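Long-range contacts in KLLA0E08119p (Kluyveromyces lactis, PDB 3VA7), which probably carboxylates urea to urea-1-carboxylate with ATP, bicarbonate and biotin, this chain being the urea carboxylase part of a longer enzyme that also carries an allophanate hydrolase: residues P997-L1002 with M1030-Y1035; K983-G988 with F1073-F1078; G1023-G1028 with G1048-A1053; G1010-P1015 with G1042-V1047; N725-V730 with Q885-V890. All blocks are in the same frame, centred on the assembly; numbering follows the deposited sequence.

Interactions 1 to 3 lie in one mixed sheet of the carboxyltransferase part, and interaction 4 sets a loop against its strand 1045-1049. Strand 997-1001 lies between strand 984-989 of interaction 2 and strand 1031-1034, and Leu987 N is 2.6 Å from Cys998 O; the centres of interactions 1 and 2 are about 7 Å apart. Strand 1024-1028 of interaction 3 continues the sheet to 1045-1049. Urea sits where interactions 1 and 4 meet, with Tyr1035 from one and Gly1042, Gly1043 and Tyr1044 from the other. Interaction 5 brings in the A and B subdomains: Tyr1044 OH is 2.6 Å from Asp728 OD1, and Lys1012 NZ is 2.9 Å from Asp728 OD2.

Interaction 1 of 5, residues P997-L1002 with M1030-Y1035; sequences PCAVPL and MYMCIY. With URE (urea), chain C.
Ala999 and Met1032 form an antiparallel hydrogen-bonded pair: Ala999 N donates a hydrogen bond to Met1032 O, and the return bond from Met1032 N to Ala999 O, 2.9 Å, is nearly straight at 173°. Ala999 O also takes a CH contact from Tyr1031 CA and lies at the edge of the Tyr1031 ring.

Sulfur and apolar contacts fill the rest. Cys998 SG, turned anti to its own N (chi1 178°), approaches that ring obliquely, 4.4 Å from its centroid. Val1000 lies alongside the same tyrosine, and its CG2 branch meets Met1030 CE at 3.5 Å, while Met1030 CG covers one ring face. At the far end Pro997 CD packs on Ile1034 CB, 3.9 Å away. The tyrosine hydroxyl is hydrogen-bonded to His727.

Urea N1 makes a weak hydrogen bond to Tyr1035 OH, 2.7 Å, and Cys1033 SG is 3.6 Å from urea O. The strand pair thus runs, in the C and D subdomains of the carboxyltransferase part, into the urea pocket.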
# COMPACT_ATOMS: atom_id res chain seq x y z
N PRO A 997 -6.14 -16.23 6.96
CA PRO A 997 -6.99 -17.13 7.76
C PRO A 997 -6.24 -18.23 8.43
O PRO A 997 -5.18 -18.60 7.96
CB PRO A 997 -7.93 -17.74 6.73
CG PRO A 997 -7.08 -17.74 5.48
CD PRO A 997 -6.20 -16.52 5.52
N CYS A 998 -6.78 -18.72 9.55
CA CYS A 998 -6.45 -20.04 10.07
C CYS A 998 -7.70 -20.94 9.97
O CYS A 998 -8.72 -20.73 10.61
CB CYS A 998 -5.94 -19.93 11.49
SG CYS A 998 -5.54 -21.51 12.30
N ALA A 999 -7.63 -21.96 9.13
CA ALA A 999 -8.79 -22.72 8.75
C ALA A 999 -8.48 -24.15 9.07
O ALA A 999 -7.31 -24.47 9.31
CB ALA A 999 -9.05 -22.54 7.25
N VAL A 1000 -9.51 -25.00 9.10
CA VAL A 1000 -9.39 -26.40 9.48
C VAL A 1000 -10.32 -27.25 8.64
O VAL A 1000 -11.46 -26.85 8.37
CB VAL A 1000 -9.75 -26.63 10.95
CG1 VAL A 1000 -11.21 -26.34 11.23
CG2 VAL A 1000 -9.37 -28.03 11.38
N PRO A 1001 -9.84 -28.40 8.15
CA PRO A 1001 -10.77 -29.07 7.26
C PRO A 1001 -12.01 -29.52 8.05
O PRO A 1001 -11.91 -29.86 9.23
CB PRO A 1001 -9.94 -30.26 6.75
CG PRO A 1001 -8.56 -29.87 6.94
CD PRO A 1001 -8.52 -29.06 8.18
N LEU A 1002 -13.17 -29.45 7.41
CA LEU A 1002 -14.45 -29.82 8.04
C LEU A 1002 -14.54 -31.33 8.11
O LEU A 1002 -15.19 -31.87 9.00
CB LEU A 1002 -15.64 -29.21 7.29
CG LEU A 1002 -15.83 -27.70 7.63
CD1 LEU A 1002 -16.75 -26.99 6.67
CD2 LEU A 1002 -16.31 -27.53 9.09
N MET A 1030 -2.52 -29.51 11.61
CA MET A 1030 -3.73 -29.75 10.78
C MET A 1030 -4.39 -28.50 10.16
O MET A 1030 -5.39 -28.62 9.45
CB MET A 1030 -4.76 -30.54 11.56
CG MET A 1030 -5.78 -29.70 12.25
SD MET A 1030 -6.47 -30.62 13.65
CE MET A 1030 -7.84 -29.56 14.16
N TYR A 1031 -3.80 -27.32 10.38
CA TYR A 1031 -4.45 -26.09 9.99
C TYR A 1031 -3.95 -25.61 8.65
O TYR A 1031 -2.81 -25.89 8.26
CB TYR A 1031 -4.35 -24.97 11.08
CG TYR A 1031 -5.02 -25.35 12.40
CD1 TYR A 1031 -4.24 -25.73 13.51
CD2 TYR A 1031 -6.41 -25.39 12.53
CE1 TYR A 1031 -4.80 -26.09 14.68
CE2 TYR A 1031 -7.01 -25.77 13.74
CZ TYR A 1031 -6.20 -26.12 14.82
OH TYR A 1031 -6.73 -26.54 16.04
N MET A 1032 -4.81 -24.85 7.97
CA MET A 1032 -4.50 -24.28 6.69
C MET A 1032 -4.48 -22.76 6.78
O MET A 1032 -5.33 -22.18 7.43
CB MET A 1032 -5.57 -24.70 5.71
CG MET A 1032 -5.30 -24.13 4.35
SD MET A 1032 -6.31 -22.68 4.00
CE MET A 1032 -5.02 -21.72 3.42
N CYS A 1033 -3.53 -22.12 6.10
CA CYS A 1033 -3.50 -20.65 6.00
C CYS A 1033 -3.21 -20.18 4.57
O CYS A 1033 -2.64 -20.93 3.77
CB CYS A 1033 -2.48 -20.04 6.93
SG CYS A 1033 -0.78 -20.15 6.33
N ILE A 1034 -3.65 -18.97 4.26
CA ILE A 1034 -3.29 -18.28 3.04
C ILE A 1034 -2.52 -17.05 3.49
O ILE A 1034 -3.03 -16.27 4.30
CB ILE A 1034 -4.50 -17.84 2.24
CG1 ILE A 1034 -5.23 -19.08 1.74
CG2 ILE A 1034 -4.07 -16.98 1.11
CD1 ILE A 1034 -6.61 -18.80 1.14
N TYR A 1035 -1.27 -16.89 3.03
CA TYR A 1035 -0.46 -15.72 3.43
C TYR A 1035 -0.93 -14.51 2.63
O TYR A 1035 -0.58 -14.36 1.47
CB TYR A 1035 1.03 -15.98 3.23
CG TYR A 1035 1.63 -16.99 4.18
CD1 TYR A 1035 1.60 -18.35 3.88
CD2 TYR A 1035 2.24 -16.61 5.38
CE1 TYR A 1035 2.13 -19.32 4.72
CE2 TYR A 1035 2.80 -17.62 6.28
CZ TYR A 1035 2.72 -18.97 5.91
OH TYR A 1035 3.21 -20.02 6.69
C URE C . 2.01 -18.92 9.80
O URE C . 0.90 -18.77 9.23
N1 URE C . 3.14 -18.89 9.15
N2 URE C . 2.20 -19.14 11.11

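Interaction 2 of 5, residues K983-G988 with F1073-F1078; sequences KFMVLG and FDQVEF
Strands 984-988 and 1075-1078 run antiparallel, their axes 4.7 Å apart at the closest and 142° between their directions. Phe984 and Val1076 form a hydrogen-bonded pair, with Val1076 N to Phe984 O at 2.7 Å, and Met985 faces Gln1075 in a non-hydrogen-bonded pair. Ahead of strand 1075-1078, Asp1074 O accepts from Val986 N, and Phe1073 N gives a bond of 2.7 Å to Val986 O, so the pairing extends into the turn that leads into strand 1075-1081.

On the face of Phe984 and Val1076, the Phe984 ring meets the Phe1078 ring obliquely, Phe984 CE1 to Phe1078 CD1 at 3.8 Å with planes at 58°, and Val1076 CG1 lies over one face of Phe1078. In the mixed sheet of this carboxyltransferase part, strand 997-1001 flanks 984-989, and Met1032 of strand 1031-1034 touches both phenyl rings.

Met985 occupies the other face. Its chain reaches out anti to the backbone N (chi1 179°), bringing SD to the edge of the Phe1073 ring, 4.0 Å from Phe1073 CD2, in a Met-aromatic contact. The aliphatic part of Lys983 runs beside Glu1077 while their charged ends stay apart. Asp1074 OD1 accepts a hydrogen bond from Lys926 N.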
# COMPACT_ATOMS: atom_id res chain seq x y z
N LYS A 983 -12.92 -28.94 2.84
CA LYS A 983 -13.72 -27.75 3.06
C LYS A 983 -13.14 -27.08 4.31
O LYS A 983 -13.23 -27.61 5.43
CB LYS A 983 -15.17 -28.12 3.21
CG LYS A 983 -15.95 -28.11 1.92
CD LYS A 983 -17.32 -28.70 2.23
CE LYS A 983 -18.03 -29.21 1.01
NZ LYS A 983 -19.10 -30.13 1.49
N PHE A 984 -12.41 -25.99 4.06
CA PHE A 984 -11.65 -25.33 5.10
C PHE A 984 -12.50 -24.25 5.76
O PHE A 984 -12.85 -23.25 5.11
CB PHE A 984 -10.44 -24.68 4.48
CG PHE A 984 -9.43 -25.64 3.96
CD1 PHE A 984 -9.26 -25.81 2.62
CD2 PHE A 984 -8.62 -26.36 4.84
CE1 PHE A 984 -8.28 -26.70 2.13
CE2 PHE A 984 -7.64 -27.24 4.37
CZ PHE A 984 -7.49 -27.41 3.00
N MET A 985 -12.87 -24.48 7.02
CA MET A 985 -13.58 -23.47 7.80
C MET A 985 -12.60 -22.49 8.47
O MET A 985 -11.74 -22.91 9.29
CB MET A 985 -14.46 -24.12 8.87
CG MET A 985 -15.20 -23.03 9.70
SD MET A 985 -16.64 -23.60 10.60
CE MET A 985 -17.90 -23.56 9.34
N VAL A 986 -12.72 -21.20 8.11
CA VAL A 986 -11.93 -20.16 8.79
C VAL A 986 -12.27 -20.11 10.29
O VAL A 986 -13.44 -19.95 10.67
CB VAL A 986 -12.23 -18.81 8.18
CG1 VAL A 986 -11.34 -17.78 8.76
CG2 VAL A 986 -12.11 -18.93 6.71
N LEU A 987 -11.27 -20.26 11.14
CA LEU A 987 -11.52 -20.18 12.58
C LEU A 987 -11.17 -18.83 13.21
O LEU A 987 -11.73 -18.49 14.27
CB LEU A 987 -10.79 -21.30 13.30
CG LEU A 987 -11.16 -22.71 12.85
CD1 LEU A 987 -10.31 -23.78 13.57
CD2 LEU A 987 -12.67 -22.97 13.00
N GLY A 988 -10.25 -18.09 12.59
CA GLY A 988 -9.75 -16.77 13.03
C GLY A 988 -9.01 -16.03 11.89
O GLY A 988 -8.70 -16.63 10.86
N PHE A 1073 -15.85 -18.71 10.47
CA PHE A 1073 -16.99 -19.55 10.03
C PHE A 1073 -17.23 -19.62 8.52
O PHE A 1073 -17.97 -20.48 8.09
CB PHE A 1073 -18.30 -19.20 10.74
CG PHE A 1073 -18.23 -19.33 12.21
CD1 PHE A 1073 -18.42 -18.22 13.03
CD2 PHE A 1073 -17.92 -20.55 12.80
CE1 PHE A 1073 -18.34 -18.36 14.40
CE2 PHE A 1073 -17.83 -20.68 14.19
CZ PHE A 1073 -18.02 -19.61 14.98
N ASP A 1074 -16.63 -18.72 7.74
CA ASP A 1074 -16.52 -18.91 6.29
C ASP A 1074 -15.78 -20.19 5.90
O ASP A 1074 -15.00 -20.81 6.68
CB ASP A 1074 -15.76 -17.75 5.64
CG ASP A 1074 -16.60 -16.46 5.55
OD1 ASP A 1074 -17.81 -16.50 5.87
OD2 ASP A 1074 -16.02 -15.40 5.14
N GLN A 1075 -15.99 -20.54 4.64
CA GLN A 1075 -15.37 -21.73 4.06
C GLN A 1075 -14.58 -21.41 2.81
O GLN A 1075 -15.04 -20.69 1.89
CB GLN A 1075 -16.44 -22.77 3.72
CG GLN A 1075 -16.87 -23.60 4.90
CD GLN A 1075 -18.22 -24.25 4.71
OE1 GLN A 1075 -18.41 -25.09 3.82
NE2 GLN A 1075 -19.17 -23.86 5.56
N VAL A 1076 -13.39 -21.98 2.77
CA VAL A 1076 -12.53 -21.83 1.61
C VAL A 1076 -12.40 -23.18 1.02
O VAL A 1076 -12.06 -24.14 1.73
CB VAL A 1076 -11.13 -21.29 1.99
CG1 VAL A 1076 -10.12 -21.39 0.80
CG2 VAL A 1076 -11.26 -19.83 2.46
N GLU A 1077 -12.66 -23.26 -0.28
CA GLU A 1077 -12.39 -24.50 -1.09
C GLU A 1077 -11.36 -24.22 -2.18
O GLU A 1077 -11.39 -23.16 -2.80
CB GLU A 1077 -13.65 -25.10 -1.71
CG GLU A 1077 -14.59 -25.78 -0.70
CD GLU A 1077 -15.79 -26.50 -1.39
OE1 GLU A 1077 -16.96 -26.27 -1.00
OE2 GLU A 1077 -15.55 -27.33 -2.32
N PHE A 1078 -10.44 -25.13 -2.41
CA PHE A 1078 -9.50 -24.91 -3.51
C PHE A 1078 -9.86 -25.65 -4.83
O PHE A 1078 -10.38 -26.78 -4.80
CB PHE A 1078 -8.11 -25.27 -3.06
CG PHE A 1078 -7.53 -24.32 -2.07
CD1 PHE A 1078 -7.01 -24.80 -0.87
CD2 PHE A 1078 -7.48 -22.95 -2.35
CE1 PHE A 1078 -6.48 -23.92 0.06
CE2 PHE A 1078 -6.94 -22.07 -1.46
CZ PHE A 1078 -6.43 -22.53 -0.23

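Interaction 3 of 5, residues G1023-G1028 with G1048-A1053; sequences GVVGIG and GRTITA
Arg1049 lays its CG against the peptide of Gly1023, 3.4 Å from Gly1023 C. The chain leaves with CG anti to the backbone N (chi1 -173°), extends through CD and turns at chi3, which carries the guanidinium group away from Gly1023 to acidic partners elsewhere: Asp936 and Glu1087 form salt bridges with it.

Gly1023 has backbone angles suited to glycine, and its CA lies close against Thr1050 O in a CH contact. Its own carbonyl receives Thr1050 N at 2.8 Å, from well above the carbonyl plane. Val1025 N gives an almost straight bond, 177°, to Gly1048 O; these two residues are an antiparallel hydrogen-bonded pair. Next to them Val1024 faces Arg1049 in a non-hydrogen-bonded pair, and Val1024 CA makes a CH contact of 3.4 Å with Gly1048 O.

The pairing lies toward the C-terminal end of strand 1045-1049. Strand 1031-1034 flanks 1024-1028 on its other edge, with Met1032 and Ile1034 touching Val1025, while helix 1083-1094 packs on Arg1049 and Ile1051 through Leu1086, Ile1089 and Ile1090.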
# COMPACT_ATOMS: atom_id res chain seq x y z
N GLY A 1023 0.03 -14.95 -1.26
CA GLY A 1023 -0.91 -15.95 -1.76
C GLY A 1023 -0.51 -17.39 -1.51
O GLY A 1023 -1.31 -18.30 -1.75
N VAL A 1024 0.70 -17.61 -1.02
CA VAL A 1024 1.14 -18.98 -0.64
C VAL A 1024 0.15 -19.65 0.33
O VAL A 1024 -0.34 -19.01 1.27
CB VAL A 1024 2.55 -18.94 -0.06
CG1 VAL A 1024 2.87 -20.21 0.67
CG2 VAL A 1024 3.59 -18.70 -1.19
N VAL A 1025 -0.18 -20.91 0.09
CA VAL A 1025 -1.04 -21.64 0.97
C VAL A 1025 -0.20 -22.55 1.86
O VAL A 1025 0.75 -23.25 1.37
CB VAL A 1025 -2.02 -22.47 0.15
CG1 VAL A 1025 -2.77 -23.53 1.00
CG2 VAL A 1025 -3.00 -21.51 -0.61
N GLY A 1026 -0.51 -22.54 3.16
CA GLY A 1026 0.23 -23.35 4.07
C GLY A 1026 -0.55 -24.37 4.88
O GLY A 1026 -1.80 -24.30 4.99
N ILE A 1027 0.20 -25.32 5.46
CA ILE A 1027 -0.37 -26.32 6.33
C ILE A 1027 0.51 -26.40 7.53
O ILE A 1027 1.70 -26.67 7.43
CB ILE A 1027 -0.59 -27.70 5.67
CG1 ILE A 1027 -1.40 -27.56 4.38
CG2 ILE A 1027 -1.30 -28.68 6.61
CD1 ILE A 1027 -2.93 -27.60 4.56
N GLY A 1028 -0.10 -26.11 8.68
CA GLY A 1028 0.62 -26.06 9.97
C GLY A 1028 -0.08 -26.99 10.90
O GLY A 1028 -1.23 -26.69 11.37
N GLY A 1048 1.43 -24.60 -1.98
CA GLY A 1048 0.99 -24.07 -3.26
C GLY A 1048 0.55 -22.63 -3.13
O GLY A 1048 0.79 -22.00 -2.08
N ARG A 1049 -0.08 -22.08 -4.16
CA ARG A 1049 -0.41 -20.67 -4.09
C ARG A 1049 -1.76 -20.32 -4.72
O ARG A 1049 -2.08 -20.83 -5.78
CB ARG A 1049 0.74 -19.85 -4.65
CG ARG A 1049 0.63 -18.37 -4.51
CD ARG A 1049 1.89 -17.65 -5.07
NE ARG A 1049 2.43 -18.23 -6.30
CZ ARG A 1049 2.55 -17.59 -7.46
NH1 ARG A 1049 2.23 -16.31 -7.57
NH2 ARG A 1049 3.04 -18.23 -8.51
N THR A 1050 -2.53 -19.49 -4.01
CA THR A 1050 -3.76 -18.83 -4.50
C THR A 1050 -3.53 -17.34 -4.67
O THR A 1050 -2.38 -16.87 -4.81
CB THR A 1050 -4.87 -18.76 -3.43
OG1 THR A 1050 -4.51 -19.45 -2.22
CG2 THR A 1050 -6.24 -19.13 -3.98
N ILE A 1051 -4.65 -16.62 -4.62
CA ILE A 1051 -4.69 -15.17 -4.60
C ILE A 1051 -4.88 -14.71 -3.14
O ILE A 1051 -5.59 -15.36 -2.35
CB ILE A 1051 -5.91 -14.59 -5.39
CG1 ILE A 1051 -7.24 -15.06 -4.76
CG2 ILE A 1051 -5.76 -14.84 -6.86
CD1 ILE A 1051 -8.49 -14.68 -5.45
N THR A 1052 -4.31 -13.54 -2.82
CA THR A 1052 -4.45 -12.94 -1.51
C THR A 1052 -5.90 -12.72 -1.17
O THR A 1052 -6.68 -12.29 -2.00
CB THR A 1052 -3.73 -11.56 -1.41
OG1 THR A 1052 -3.84 -11.08 -0.06
CG2 THR A 1052 -4.30 -10.57 -2.39
N ALA A 1053 -6.24 -13.03 0.06
CA ALA A 1053 -7.56 -12.76 0.52
C ALA A 1053 -7.54 -11.40 1.29
O ALA A 1053 -8.27 -11.21 2.29
CB ALA A 1053 -8.01 -13.90 1.40

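Interaction 4 of 5, residues G1010-P1015 with G1042-V1047. With URE (urea), chain C.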
# COMPACT_ATOMS: atom_id res chain seq x y z
N GLY A 1010 1.78 -32.83 11.22
CA GLY A 1010 2.67 -31.87 10.58
C GLY A 1010 3.46 -31.17 11.64
O GLY A 1010 3.63 -31.71 12.75
N THR A 1011 3.95 -29.98 11.34
CA THR A 1011 4.64 -29.18 12.31
C THR A 1011 4.85 -27.82 11.66
O THR A 1011 4.76 -27.67 10.44
CB THR A 1011 6.04 -29.74 12.71
OG1 THR A 1011 6.61 -28.90 13.72
CG2 THR A 1011 7.06 -29.70 11.52
N LYS A 1012 5.13 -26.82 12.49
CA LYS A 1012 5.40 -25.50 12.01
C LYS A 1012 6.90 -25.40 12.01
O LYS A 1012 7.58 -26.21 12.67
CB LYS A 1012 4.73 -24.51 12.93
CG LYS A 1012 3.18 -24.49 12.73
CD LYS A 1012 2.43 -24.55 14.04
CE LYS A 1012 0.97 -24.25 13.85
NZ LYS A 1012 0.26 -24.28 15.13
N TYR A 1013 7.46 -24.48 11.24
CA TYR A 1013 8.90 -24.45 11.12
C TYR A 1013 9.61 -24.19 12.47
O TYR A 1013 9.05 -23.58 13.41
CB TYR A 1013 9.32 -23.39 10.11
CG TYR A 1013 9.25 -23.77 8.62
CD1 TYR A 1013 8.23 -24.62 8.10
CD2 TYR A 1013 10.17 -23.23 7.71
CE1 TYR A 1013 8.17 -24.94 6.74
CE2 TYR A 1013 10.11 -23.54 6.31
CZ TYR A 1013 9.13 -24.37 5.85
OH TYR A 1013 9.09 -24.64 4.52
N ASN A 1014 10.85 -24.67 12.58
CA ASN A 1014 11.70 -24.44 13.71
C ASN A 1014 13.10 -24.07 13.26
O ASN A 1014 13.90 -24.95 12.95
CB ASN A 1014 11.69 -25.68 14.60
CG ASN A 1014 12.84 -25.69 15.62
OD1 ASN A 1014 13.40 -26.77 15.91
ND2 ASN A 1014 13.22 -24.53 16.12
N PRO A 1015 13.42 -22.77 13.22
CA PRO A 1015 12.62 -21.59 13.53
C PRO A 1015 11.83 -21.20 12.30
O PRO A 1015 12.05 -21.76 11.23
CB PRO A 1015 13.69 -20.49 13.79
CG PRO A 1015 14.76 -20.80 12.89
CD PRO A 1015 14.76 -22.36 12.76
N GLY A 1042 6.76 -16.68 8.30
CA GLY A 1042 5.75 -17.69 8.16
C GLY A 1042 6.39 -18.95 8.65
O GLY A 1042 7.62 -19.11 8.59
N GLY A 1043 5.57 -19.88 9.13
CA GLY A 1043 6.08 -21.05 9.79
C GLY A 1043 5.35 -22.28 9.30
O GLY A 1043 5.78 -23.40 9.60
N TYR A 1044 4.26 -22.10 8.56
CA TYR A 1044 3.52 -23.28 8.02
C TYR A 1044 4.27 -23.99 6.85
O TYR A 1044 5.08 -23.37 6.14
CB TYR A 1044 2.15 -22.86 7.52
CG TYR A 1044 1.06 -22.69 8.58
CD1 TYR A 1044 -0.26 -23.11 8.31
CD2 TYR A 1044 1.32 -22.08 9.81
CE1 TYR A 1044 -1.26 -22.95 9.25
CE2 TYR A 1044 0.31 -21.88 10.75
CZ TYR A 1044 -0.98 -22.33 10.46
OH TYR A 1044 -2.00 -22.18 11.38
N GLN A 1045 3.99 -25.29 6.67
CA GLN A 1045 4.45 -26.10 5.53
C GLN A 1045 3.81 -25.63 4.25
O GLN A 1045 2.60 -25.50 4.15
CB GLN A 1045 4.16 -27.58 5.78
CG GLN A 1045 4.81 -28.12 7.11
CD GLN A 1045 6.32 -28.02 7.13
OE1 GLN A 1045 6.95 -27.98 8.20
NE2 GLN A 1045 6.92 -27.98 5.95
N LEU A 1046 4.64 -25.33 3.26
CA LEU A 1046 4.19 -24.69 2.04
C LEU A 1046 3.82 -25.69 0.94
O LEU A 1046 4.56 -26.58 0.62
CB LEU A 1046 5.24 -23.68 1.54
CG LEU A 1046 5.80 -22.72 2.59
CD1 LEU A 1046 6.90 -21.87 2.01
CD2 LEU A 1046 4.71 -21.84 3.29
N VAL A 1047 2.70 -25.44 0.29
CA VAL A 1047 1.99 -26.47 -0.45
C VAL A 1047 1.58 -25.91 -1.83
O VAL A 1047 1.47 -26.67 -2.80
CB VAL A 1047 0.86 -26.83 0.49
CG1 VAL A 1047 -0.57 -26.55 0.02
CG2 VAL A 1047 1.13 -28.08 1.21
C URE C . 2.01 -18.92 9.80
O URE C . 0.90 -18.77 9.23
N1 URE C . 3.14 -18.89 9.15
N2 URE C . 2.20 -19.14 11.11
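Tyr1013 N gives a hydrogen bond to Gly1043 O, 2.6 Å, on a lone pair in the carbonyl plane, and Lys1012 CA adds a CH contact to the same oxygen. The Tyr1013 ring reaches farther along the opposite segment: CE1 is 3.5 Å from Tyr1044 O and 3.4 Å from Gln1045 NE2, the ring and amide planes 34° apart. Lys1012 runs side by side with Tyr1044, its CE 4.0 Å from Tyr1044 CE2.

This is part of the urea pocket of the carboxyltransferase active site, beside the biotin site that Gly1042 also lines. The Tyr1044 ring lies obliquely beside the urea. Gly1043 N comes too near urea N1 for two N-H groups, which leaves the modelled urea orientation doubtful.

Farther out, Asp728 holds both neighbouring polar ends, taking a salt bridge from Lys1012 NZ and a hydrogen bond with Tyr1044 OH. Lys1012 NZ also bonds to Ala719 O and Gly755 O, so a buried ammonium has several oxygens around it. Arg1017 makes a cation-pi contact with Tyr1013 and bonds to Tyr1044 O.

Interaction 5 of 5, residues N725-V730 with Q885-V890; sequences NAHDYV and QGVRSV
Ser889 faces Tyr729: its CB is 4.2 Å from Tyr729 CB, and its hydroxyl, set between the backbone N and the carbonyl carbon (chi1 76°), carries on to 3.2 Å between OG and Tyr729 CB. At the tip OG shares hydrogen bonds with two waters. One, 2.6 Å from OG, accepts from Val730 N; the other donates to Asp728 O and accepts from Arg888 N. The small hydroxyl therefore links both segments through solvent.

The direct backbone bond runs from Val887 N to Asp728 O, 2.8 Å and 167°, so that carbonyl holds a peptide N-H and a water proton together. Val887 CB lies next to the same oxygen. Gly886 CA passes close over Tyr729 CA. Arg888 lays its CD on His727 CB, 4.0 Å away, and a third water joins its NH1 to His727 O.

Segment 725-730 belongs to the A and B subdomains and 885-890 to C and D, so this contact bridges them. On the first side Tyr729 OH bonds to Phe756 O, and the Tyr729 backbone pairs with Gly754. On the second, strand 847-852 pairs with 889-894, with Val890 bonded to Val850, and helix 859-875 covers Arg888 and Val890.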
# COMPACT_ATOMS: atom_id res chain seq x y z
N ASN A 725 4.53 -25.70 19.45
CA ASN A 725 3.38 -25.54 18.56
C ASN A 725 2.09 -25.58 19.38
O ASN A 725 1.92 -26.44 20.24
CB ASN A 725 3.37 -26.65 17.50
CG ASN A 725 4.49 -26.53 16.48
OD1 ASN A 725 5.52 -25.85 16.68
ND2 ASN A 725 4.31 -27.21 15.35
N ALA A 726 1.15 -24.70 19.04
CA ALA A 726 -0.02 -24.42 19.86
C ALA A 726 -1.17 -24.25 18.93
O ALA A 726 -0.99 -23.77 17.80
CB ALA A 726 0.20 -23.12 20.65
N HIS A 727 -2.37 -24.63 19.38
CA HIS A 727 -3.55 -24.30 18.61
C HIS A 727 -3.60 -22.77 18.47
O HIS A 727 -3.65 -22.01 19.44
CB HIS A 727 -4.81 -24.88 19.24
CG HIS A 727 -4.89 -26.37 19.17
ND1 HIS A 727 -5.48 -27.04 18.11
CD2 HIS A 727 -4.45 -27.33 20.03
CE1 HIS A 727 -5.43 -28.34 18.34
NE2 HIS A 727 -4.79 -28.54 19.49
N ASP A 728 -3.53 -22.32 17.24
CA ASP A 728 -3.36 -20.90 16.93
C ASP A 728 -4.33 -20.04 17.73
O ASP A 728 -5.53 -20.39 17.86
CB ASP A 728 -3.44 -20.67 15.40
CG ASP A 728 -2.44 -21.54 14.61
OD1 ASP A 728 -1.79 -21.01 13.68
OD2 ASP A 728 -2.26 -22.76 14.96
N TYR A 729 -3.77 -18.96 18.32
CA TYR A 729 -4.42 -18.07 19.29
C TYR A 729 -3.75 -16.75 19.03
O TYR A 729 -2.70 -16.74 18.39
CB TYR A 729 -4.20 -18.53 20.77
CG TYR A 729 -2.75 -18.43 21.18
CD1 TYR A 729 -1.89 -19.47 20.94
CD2 TYR A 729 -2.24 -17.27 21.73
CE1 TYR A 729 -0.54 -19.39 21.28
CE2 TYR A 729 -0.92 -17.16 22.09
CZ TYR A 729 -0.04 -18.22 21.84
OH TYR A 729 1.32 -18.11 22.16
N VAL A 730 -4.32 -15.66 19.53
CA VAL A 730 -3.86 -14.32 19.14
C VAL A 730 -2.86 -13.83 20.15
O VAL A 730 -3.00 -14.07 21.36
CB VAL A 730 -4.97 -13.33 18.97
CG1 VAL A 730 -4.43 -12.00 18.43
CG2 VAL A 730 -6.04 -13.92 18.00
N GLN A 885 -10.59 -13.34 18.11
CA GLN A 885 -10.80 -14.80 17.95
C GLN A 885 -9.60 -15.64 17.45
O GLN A 885 -9.02 -15.35 16.38
CB GLN A 885 -11.94 -15.09 16.98
CG GLN A 885 -13.04 -15.69 17.66
CD GLN A 885 -13.98 -16.51 16.82
OE1 GLN A 885 -13.98 -17.74 16.90
NE2 GLN A 885 -14.88 -15.83 16.10
N GLY A 886 -9.28 -16.68 18.23
CA GLY A 886 -8.39 -17.73 17.76
C GLY A 886 -9.11 -19.09 17.69
O GLY A 886 -10.33 -19.16 17.77
N VAL A 887 -8.36 -20.17 17.61
CA VAL A 887 -8.96 -21.45 17.34
C VAL A 887 -9.81 -21.96 18.50
O VAL A 887 -10.91 -22.48 18.29
CB VAL A 887 -7.90 -22.49 16.93
CG1 VAL A 887 -8.46 -23.93 17.09
CG2 VAL A 887 -7.40 -22.15 15.49
N ARG A 888 -9.31 -21.79 19.72
CA ARG A 888 -10.03 -22.27 20.88
C ARG A 888 -9.90 -21.23 22.04
O ARG A 888 -10.02 -21.56 23.22
CB ARG A 888 -9.43 -23.62 21.30
CG ARG A 888 -7.99 -23.50 21.70
CD ARG A 888 -7.48 -24.81 22.16
NE ARG A 888 -7.48 -24.97 23.61
CZ ARG A 888 -6.48 -24.65 24.41
NH1 ARG A 888 -5.39 -24.09 23.95
NH2 ARG A 888 -6.59 -24.89 25.71
N SER A 889 -9.64 -19.98 21.68
CA SER A 889 -9.32 -18.96 22.62
C SER A 889 -9.79 -17.62 22.08
O SER A 889 -10.24 -17.51 20.92
CB SER A 889 -7.82 -18.93 22.82
OG SER A 889 -7.29 -18.28 21.67
N VAL A 890 -9.70 -16.59 22.92
CA VAL A 890 -9.98 -15.24 22.46
C VAL A 890 -9.15 -14.35 23.31
O VAL A 890 -8.98 -14.57 24.52
CB VAL A 890 -11.52 -14.81 22.56
CG1 VAL A 890 -12.10 -15.14 23.99
CG2 VAL A 890 -11.74 -13.32 22.19
O HOH W 1 -4.94 -22.20 21.62
O HOH W 2 -6.67 -20.62 20.16
O HOH W 3 -7.11 -15.93 20.52